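Dally-like, isoform A (PDB 6XTZ) binds Wnt and Hedgehog family proteins, probably as a cell-surface heparan sulfate proteoglycan, and shields the palmitoleate lipid of Wnt. Local coordinates at residues Val191-Ser196 / Val290-Pro295; Phe197-Thr202 / Arg534-Gly539; Glu281-Ser286 / Arg444-Ile449. The protein carries 5 engineered substitutions. All coordinates share one frame; numbering follows the deposited sequence.

The chain is the glypican core region of a longer cell-surface protein, an elongated bundle of helices, and the three contacts cluster within it, their centres 12 to 14 Å apart. Contact 1 borders the lipid directly: Val290 and Val293 belong to the pocket for O-palmitoleoyl serine. Contacts 2 and 3 stand back from it, the side chains of Val198 and Val446 being about 13 Å and about 11 Å from the ligand. Helix 185-216 supplies one side of both contact 1 and contact 2. Contact 3 joins them: Arg282 NE lies 3.1 Å from Tyr537 O, a probable hydrogen bond, Leu283 CD2 packs 3.8 Å from Ala199 CB, and Met291 CG lies 3.6 Å from Gly285 O.

Contact 1 (Val191-Ser196 / Val290-Pro295); sequences VQIKRS and VMVVEP. With O18 (O-palmitoleoyl serine), chain H.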
# COMPACT_ATOMS: atom_id res chain seq x y z
N VAL A 191 14.15 -20.84 -9.95
CA VAL A 191 14.17 -19.86 -8.87
C VAL A 191 13.89 -18.46 -9.41
O VAL A 191 13.13 -17.69 -8.81
CB VAL A 191 15.52 -19.92 -8.12
CG1 VAL A 191 15.56 -18.85 -7.04
CG2 VAL A 191 15.72 -21.29 -7.52
N GLN A 192 14.50 -18.11 -10.55
CA GLN A 192 14.28 -16.78 -11.12
C GLN A 192 12.84 -16.59 -11.56
O GLN A 192 12.30 -15.48 -11.47
CB GLN A 192 15.24 -16.55 -12.28
CG GLN A 192 16.70 -16.45 -11.86
CD GLN A 192 17.65 -16.33 -13.03
OE1 GLN A 192 17.23 -16.13 -14.17
NE2 GLN A 192 18.94 -16.44 -12.76
N ILE A 193 12.18 -17.66 -12.03
CA ILE A 193 10.77 -17.57 -12.37
C ILE A 193 9.93 -17.44 -11.10
O ILE A 193 9.01 -16.61 -11.03
CB ILE A 193 10.34 -18.78 -13.21
CG1 ILE A 193 10.96 -18.71 -14.61
CG2 ILE A 193 8.82 -18.86 -13.31
CD1 ILE A 193 10.60 -19.89 -15.49
N LYS A 194 10.23 -18.24 -10.08
CA LYS A 194 9.47 -18.19 -8.84
C LYS A 194 9.58 -16.83 -8.18
O LYS A 194 8.57 -16.24 -7.78
CB LYS A 194 9.95 -19.30 -7.90
CG LYS A 194 9.27 -19.31 -6.53
CD LYS A 194 10.16 -18.69 -5.46
CE LYS A 194 9.56 -18.85 -4.08
NZ LYS A 194 10.39 -18.18 -3.04
N ARG A 195 10.81 -16.30 -8.07
CA ARG A 195 10.99 -14.97 -7.49
C ARG A 195 10.21 -13.92 -8.27
O ARG A 195 9.60 -13.03 -7.67
CB ARG A 195 12.47 -14.60 -7.47
CG ARG A 195 13.33 -15.40 -6.52
CD ARG A 195 14.79 -15.11 -6.80
NE ARG A 195 15.70 -15.63 -5.78
CZ ARG A 195 17.02 -15.51 -5.83
NH1 ARG A 195 17.58 -14.87 -6.85
NH2 ARG A 195 17.77 -16.00 -4.86
N SER A 196 10.21 -14.02 -9.60
CA SER A 196 9.55 -13.02 -10.42
C SER A 196 8.04 -13.04 -10.21
O SER A 196 7.41 -11.98 -10.06
CB SER A 196 9.89 -13.25 -11.89
OG SER A 196 9.41 -12.18 -12.70
N VAL A 290 10.91 -10.27 -17.90
CA VAL A 290 11.51 -10.22 -19.23
C VAL A 290 12.95 -10.70 -19.19
O VAL A 290 13.46 -11.26 -20.17
CB VAL A 290 11.39 -8.80 -19.81
CG1 VAL A 290 11.93 -8.74 -21.23
CG2 VAL A 290 9.95 -8.33 -19.77
N MET A 291 13.63 -10.53 -18.05
CA MET A 291 15.03 -10.92 -17.93
C MET A 291 15.23 -12.42 -17.91
O MET A 291 16.37 -12.88 -18.07
CB MET A 291 15.63 -10.31 -16.66
CG MET A 291 15.62 -8.79 -16.63
SD MET A 291 16.52 -8.06 -18.02
CE MET A 291 18.16 -8.72 -17.75
N VAL A 292 14.17 -13.21 -17.72
CA VAL A 292 14.29 -14.66 -17.74
C VAL A 292 13.85 -15.27 -19.06
O VAL A 292 14.14 -16.45 -19.32
CB VAL A 292 13.48 -15.31 -16.58
CG1 VAL A 292 13.83 -14.64 -15.26
CG2 VAL A 292 11.99 -15.22 -16.86
N VAL A 293 13.17 -14.51 -19.92
CA VAL A 293 12.72 -15.02 -21.21
C VAL A 293 13.50 -14.45 -22.38
O VAL A 293 13.52 -15.08 -23.45
CB VAL A 293 11.21 -14.76 -21.41
CG1 VAL A 293 10.40 -15.54 -20.38
CG2 VAL A 293 10.91 -13.27 -21.30
N GLU A 294 14.14 -13.29 -22.23
CA GLU A 294 15.01 -12.78 -23.29
C GLU A 294 16.17 -13.72 -23.60
O GLU A 294 16.38 -14.04 -24.78
CB GLU A 294 15.50 -11.37 -22.93
CG GLU A 294 14.49 -10.27 -23.19
CD GLU A 294 14.64 -9.65 -24.56
OE1 GLU A 294 13.99 -8.62 -24.83
OE2 GLU A 294 15.42 -10.19 -25.38
N PRO A 295 16.96 -14.19 -22.61
CA PRO A 295 18.08 -15.07 -22.96
C PRO A 295 17.70 -16.54 -22.89
O PRO A 295 18.52 -17.37 -22.47
CB PRO A 295 19.13 -14.71 -21.90
CG PRO A 295 18.29 -14.45 -20.69
CD PRO A 295 16.97 -13.86 -21.17
CA O18 H . 7.82 -7.86 -24.44
CB O18 H . 7.22 -9.20 -24.85
C1 O18 H . 7.69 -11.43 -24.23
C2 O18 H . 7.96 -12.35 -23.07
C3 O18 H . 6.98 -12.18 -21.92
C4 O18 H . 7.10 -13.28 -20.88
C5 O18 H . 6.05 -13.23 -19.78
C6 O18 H . 6.08 -14.43 -18.84
C7 O18 H . 5.85 -15.76 -19.53
C8 O18 H . 5.92 -16.97 -18.59
C9 O18 H . 7.28 -17.18 -18.00
C10 O18 H . 8.10 -18.17 -18.27
C11 O18 H . 7.85 -19.30 -19.22
C12 O18 H . 8.80 -20.48 -19.02
C13 O18 H . 8.62 -21.59 -20.05
C14 O18 H . 9.52 -22.80 -19.83
C15 O18 H . 11.00 -22.49 -19.89
C16 O18 H . 11.87 -23.72 -19.76
C O18 H . 6.93 -7.45 -23.27
N O18 H . 9.20 -8.00 -24.03
OG O18 H . 7.50 -10.18 -23.82
O11 O18 H . 7.66 -11.78 -25.38
O O18 H . 6.43 -6.32 -23.23
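Val292 meets Gln192 and Ile193 through apolar contacts, and no hydrogen bond crosses between the segments. Its CG1 is 3.8 Å from Gln192 CB and also lies near Gln192 OE1, the extended glutamine chain running alongside the valine, the two pointing opposite ways. The other methyl, CG2, is 4.3 Å from Ile193 CG1, a looser approach. With chi1 at -51°, CG1 lies anti to the carbonyl carbon and the two methyls are divided between the two helix residues. The polar bonds of segment 290-295 are local: Val290 O accepts from Glu294 N at 3.0 Å and from Val293 N at 3.3 Å, consistent with a short, weakly bonded helical turn. That turn and helix 185-216 frame part of the lipid pocket of this glypican core, seen here occupied by O-palmitoleoyl serine. Lipid contacts come from both segments. Val293 CG2 touches C2 of O-palmitoleoyl serine at 3.6 Å, while its CG1 is 4.0 Å from ligand C4. Farther along the acyl chain Ile193 CD1 lies 4.0 Å from ligand C12, past the double bond between C9 and C10. At the serine end, Val290 CG1 lies 4.0 Å from the ligand amine N.

Contact 2 (Phe197-Thr202 / Arg534-Gly539); sequences FVATRT and RNAYNG
Ala536 presses its methyl into a shallow hollow formed by Val198, Ala199 and Thr202. The close part is narrow and well defined: Ala536 CB is 3.9 Å from Ala199 CA, and the two CA atoms of this alanine pair are only 4.9 Å apart. Such proximity is possible because neither side chain extends beyond CB. Val198 CG1 borders the hollow at 4.1 Å from Ala536 CB, and Thr202 borders it with both CB and OG1. The short axes of helix 197-202 and helix 534-538 come within 8.7 Å at 150° between their directions, a roughly antiparallel helix pair packed closely at an alanine-alanine contact within the glypican bundle.

Thr202 is held in its own helix. Its chi1 of -55° sets OG1 anti to the carbonyl carbon, where it donates to Val198 O at 2.7 Å, tilted 32° from the carbonyl plane; Thr202 N reaches the same oxygen from the opposite face at 2.9 Å. With an alanine here, Val198 O would probably be left with the backbone N-H alone, and Ala536 CB would lose its contact with the hydroxyl oxygen.

Away from this patch the contact loosens. Val198 and Thr202 are partly exposed, a glycerol, probably from the crystallisation liquor, lies about 4 Å from the Thr202 side chain, and Gly539 leaves the helix with positive phi. The Tyr537 ring packs on Lys278 and Glu281 of helix 263-283 and forms a cation-pi pair with Arg282. Since the hydroxyl's bond is intrahelical and no hydrogen bond or salt bridge spans the interface, the chemistry implies that the two helices are matched here by shape and small side chains.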
# COMPACT_ATOMS: atom_id res chain seq x y z
N PHE A 197 7.44 -14.23 -10.19
CA PHE A 197 5.99 -14.32 -10.05
C PHE A 197 5.53 -13.96 -8.65
O PHE A 197 4.46 -13.35 -8.48
CB PHE A 197 5.52 -15.72 -10.43
CG PHE A 197 5.21 -15.88 -11.89
CD1 PHE A 197 6.23 -16.14 -12.80
CD2 PHE A 197 3.92 -15.75 -12.36
CE1 PHE A 197 5.95 -16.28 -14.15
CE2 PHE A 197 3.63 -15.89 -13.71
CZ PHE A 197 4.65 -16.16 -14.60
N VAL A 198 6.31 -14.31 -7.63
CA VAL A 198 5.96 -13.93 -6.26
C VAL A 198 6.04 -12.42 -6.10
O VAL A 198 5.14 -11.79 -5.53
CB VAL A 198 6.85 -14.67 -5.25
CG1 VAL A 198 6.58 -14.15 -3.84
CG2 VAL A 198 6.61 -16.16 -5.32
N ALA A 199 7.12 -11.81 -6.59
CA ALA A 199 7.27 -10.36 -6.48
C ALA A 199 6.21 -9.63 -7.29
O ALA A 199 5.70 -8.59 -6.86
CB ALA A 199 8.67 -9.94 -6.92
N THR A 200 5.86 -10.16 -8.46
CA THR A 200 4.87 -9.50 -9.31
C THR A 200 3.48 -9.55 -8.68
O THR A 200 2.78 -8.53 -8.63
CB THR A 200 4.85 -10.13 -10.70
OG1 THR A 200 6.17 -10.10 -11.26
CG2 THR A 200 3.90 -9.38 -11.62
N ARG A 201 3.07 -10.72 -8.20
CA ARG A 201 1.76 -10.85 -7.58
C ARG A 201 1.67 -10.04 -6.29
O ARG A 201 0.70 -9.32 -6.07
CB ARG A 201 1.44 -12.32 -7.32
CG ARG A 201 0.29 -12.52 -6.34
CD ARG A 201 -0.12 -13.97 -6.23
NE ARG A 201 -1.06 -14.17 -5.13
CZ ARG A 201 -2.37 -13.92 -5.20
NH1 ARG A 201 -2.90 -13.47 -6.33
NH2 ARG A 201 -3.14 -14.13 -4.15
N THR A 202 2.69 -10.16 -5.43
CA THR A 202 2.66 -9.46 -4.15
C THR A 202 2.62 -7.95 -4.35
O THR A 202 1.95 -7.23 -3.59
CB THR A 202 3.88 -9.86 -3.32
OG1 THR A 202 3.91 -11.29 -3.18
CG2 THR A 202 3.81 -9.23 -1.93
N ARG A 534 8.36 -7.79 2.02
CA ARG A 534 9.74 -8.04 2.44
C ARG A 534 10.20 -9.43 2.02
O ARG A 534 11.34 -9.60 1.55
CB ARG A 534 9.88 -7.86 3.95
CG ARG A 534 9.72 -6.42 4.42
CD ARG A 534 9.89 -6.31 5.92
NE ARG A 534 9.69 -4.94 6.39
CZ ARG A 534 9.73 -4.57 7.67
NH1 ARG A 534 9.96 -5.47 8.61
NH2 ARG A 534 9.53 -3.30 8.00
N ASN A 535 9.35 -10.44 2.19
CA ASN A 535 9.69 -11.78 1.73
C ASN A 535 9.87 -11.81 0.22
O ASN A 535 10.80 -12.45 -0.28
CB ASN A 535 8.61 -12.77 2.16
CG ASN A 535 8.62 -13.03 3.65
OD1 ASN A 535 9.66 -12.97 4.30
ND2 ASN A 535 7.45 -13.34 4.21
N ALA A 536 9.00 -11.12 -0.52
CA ALA A 536 9.11 -11.10 -1.97
C ALA A 536 10.39 -10.39 -2.42
O ALA A 536 10.97 -10.76 -3.44
CB ALA A 536 7.89 -10.42 -2.58
N TYR A 537 10.83 -9.37 -1.67
CA TYR A 537 12.06 -8.68 -2.01
C TYR A 537 13.27 -9.60 -1.85
O TYR A 537 14.19 -9.57 -2.68
CB TYR A 537 12.22 -7.43 -1.15
CG TYR A 537 13.53 -6.70 -1.37
CD1 TYR A 537 13.73 -5.93 -2.50
CD2 TYR A 537 14.56 -6.79 -0.44
CE1 TYR A 537 14.93 -5.26 -2.71
CE2 TYR A 537 15.76 -6.13 -0.64
CZ TYR A 537 15.93 -5.36 -1.77
OH TYR A 537 17.12 -4.70 -1.98
N ASN A 538 13.30 -10.41 -0.79
CA ASN A 538 14.41 -11.32 -0.57
C ASN A 538 14.29 -12.60 -1.39
O ASN A 538 15.30 -13.24 -1.67
CB ASN A 538 14.53 -11.67 0.91
CG ASN A 538 15.81 -12.44 1.23
OD1 ASN A 538 16.86 -12.18 0.65
ND2 ASN A 538 15.71 -13.41 2.13
N GLY A 539 13.07 -12.99 -1.77
CA GLY A 539 12.86 -14.14 -2.62
C GLY A 539 12.96 -15.48 -1.94
O GLY A 539 12.95 -16.51 -2.63

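Contact 3 (Glu281-Ser286 / Arg444-Ile449); sequences ERLLGS and RIVRDI
Leu284 reaches toward Val446 tip to tip and lies slantwise across the Arg447 side chain. From CB, which points toward helix 441-455, its chain turns with CG anti to the carbonyl carbon (chi1 -62°). CG then lies 3.8 Å from Val446 CG1, and the branches divide from there. CD2 touches the same valine methyl at 3.8 Å, approaches Arg447 CG at 4.0 Å and sits over the centre of one face of the Arg447 guanidinium, 4.1 Å above its plane. CD1 lies 3.8 Å from Arg447 CG and 3.8 Å from Arg447 NH1. The arginine chain is extended from CG to NE, and chi4 of -86° turns the guanidinium so that its face meets the leucine. This is apolar packing against a flat cation, with no hydrogen bond between the segments. Leu283 adds a more distant brush, CB to Val446 CG1 at 4.2 Å.

The contact thus joins the C-terminal end of helix 263-283 to helix 441-455 in the all-helical glypican core. Beyond it, Leu283 packs on Thr200 and Tyr203 of helix 185-216, while Val446 rests on Phe87 of helix 51-110.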
# COMPACT_ATOMS: atom_id res chain seq x y z
N GLU A 281 11.87 -2.00 -7.20
CA GLU A 281 13.26 -2.05 -7.66
C GLU A 281 13.58 -3.42 -8.24
O GLU A 281 14.27 -3.52 -9.26
CB GLU A 281 14.20 -1.72 -6.50
CG GLU A 281 15.66 -1.58 -6.90
CD GLU A 281 16.58 -1.45 -5.70
OE1 GLU A 281 16.81 -2.46 -5.01
OE2 GLU A 281 17.06 -0.33 -5.45
N ARG A 282 13.09 -4.49 -7.60
CA ARG A 282 13.30 -5.83 -8.12
C ARG A 282 12.56 -6.04 -9.44
O ARG A 282 13.11 -6.62 -10.38
CB ARG A 282 12.84 -6.86 -7.09
CG ARG A 282 13.72 -6.96 -5.86
CD ARG A 282 14.97 -7.77 -6.14
NE ARG A 282 15.72 -8.04 -4.91
CZ ARG A 282 16.81 -7.38 -4.54
NH1 ARG A 282 17.28 -6.39 -5.29
NH2 ARG A 282 17.42 -7.70 -3.41
N LEU A 283 11.31 -5.58 -9.52
CA LEU A 283 10.51 -5.78 -10.72
C LEU A 283 11.10 -5.05 -11.93
O LEU A 283 10.95 -5.52 -13.06
CB LEU A 283 9.07 -5.33 -10.48
CG LEU A 283 8.29 -6.14 -9.46
CD1 LEU A 283 6.87 -5.61 -9.33
CD2 LEU A 283 8.29 -7.61 -9.84
N LEU A 284 11.76 -3.92 -11.71
CA LEU A 284 12.42 -3.20 -12.78
C LEU A 284 13.84 -3.68 -13.02
O LEU A 284 14.49 -3.20 -13.95
CB LEU A 284 12.43 -1.70 -12.48
CG LEU A 284 11.06 -1.03 -12.35
CD1 LEU A 284 11.20 0.40 -11.85
CD2 LEU A 284 10.33 -1.06 -13.68
N GLY A 285 14.32 -4.63 -12.23
CA GLY A 285 15.68 -5.12 -12.37
C GLY A 285 15.79 -6.64 -12.39
O GLY A 285 15.36 -7.29 -13.34
N SER A 286 16.34 -7.20 -11.31
CA SER A 286 16.70 -8.62 -11.30
C SER A 286 15.49 -9.52 -11.47
O SER A 286 15.54 -10.52 -12.19
CB SER A 286 17.44 -8.96 -10.01
OG SER A 286 18.45 -8.01 -9.72
N ARG A 444 6.19 0.29 -17.30
CA ARG A 444 5.56 1.61 -17.22
C ARG A 444 4.56 1.67 -16.07
O ARG A 444 4.50 2.68 -15.35
CB ARG A 444 4.87 1.95 -18.54
CG ARG A 444 5.83 2.01 -19.72
CD ARG A 444 5.08 2.14 -21.04
NE ARG A 444 4.31 3.38 -21.13
CZ ARG A 444 3.61 3.74 -22.20
NH1 ARG A 444 3.58 2.96 -23.27
NH2 ARG A 444 2.94 4.88 -22.20
N ILE A 445 3.77 0.61 -15.87
CA ILE A 445 2.80 0.62 -14.78
C ILE A 445 3.50 0.41 -13.44
O ILE A 445 3.06 0.94 -12.41
CB ILE A 445 1.70 -0.42 -15.03
CG1 ILE A 445 0.67 -0.41 -13.89
CG2 ILE A 445 2.29 -1.81 -15.20
CD1 ILE A 445 -0.10 0.88 -13.77
N VAL A 446 4.61 -0.33 -13.43
CA VAL A 446 5.38 -0.49 -12.20
C VAL A 446 6.02 0.84 -11.80
O VAL A 446 6.02 1.21 -10.62
CB VAL A 446 6.44 -1.60 -12.36
CG1 VAL A 446 7.43 -1.56 -11.21
CG2 VAL A 446 5.77 -2.96 -12.43
N ARG A 447 6.56 1.58 -12.77
CA ARG A 447 7.12 2.90 -12.47
C ARG A 447 6.03 3.87 -12.03
O ARG A 447 6.25 4.70 -11.15
CB ARG A 447 7.86 3.46 -13.68
CG ARG A 447 9.12 2.71 -14.07
CD ARG A 447 9.84 3.42 -15.20
NE ARG A 447 10.60 2.49 -16.04
CZ ARG A 447 11.85 2.11 -15.78
NH1 ARG A 447 12.48 2.57 -14.71
NH2 ARG A 447 12.46 1.26 -16.60
N ASP A 448 4.85 3.78 -12.64
CA ASP A 448 3.74 4.65 -12.27
C ASP A 448 3.32 4.41 -10.82
O ASP A 448 3.20 5.35 -10.03
CB ASP A 448 2.56 4.44 -13.22
CG ASP A 448 1.44 5.44 -12.99
OD1 ASP A 448 1.65 6.43 -12.26
OD2 ASP A 448 0.35 5.23 -13.56
N ILE A 449 3.11 3.14 -10.46
CA ILE A 449 2.75 2.79 -9.09
C ILE A 449 3.85 3.20 -8.13
O ILE A 449 3.58 3.77 -7.06
CB ILE A 449 2.44 1.29 -8.99
CG1 ILE A 449 1.13 0.97 -9.73
CG2 ILE A 449 2.38 0.84 -7.54
CD1 ILE A 449 0.89 -0.52 -9.92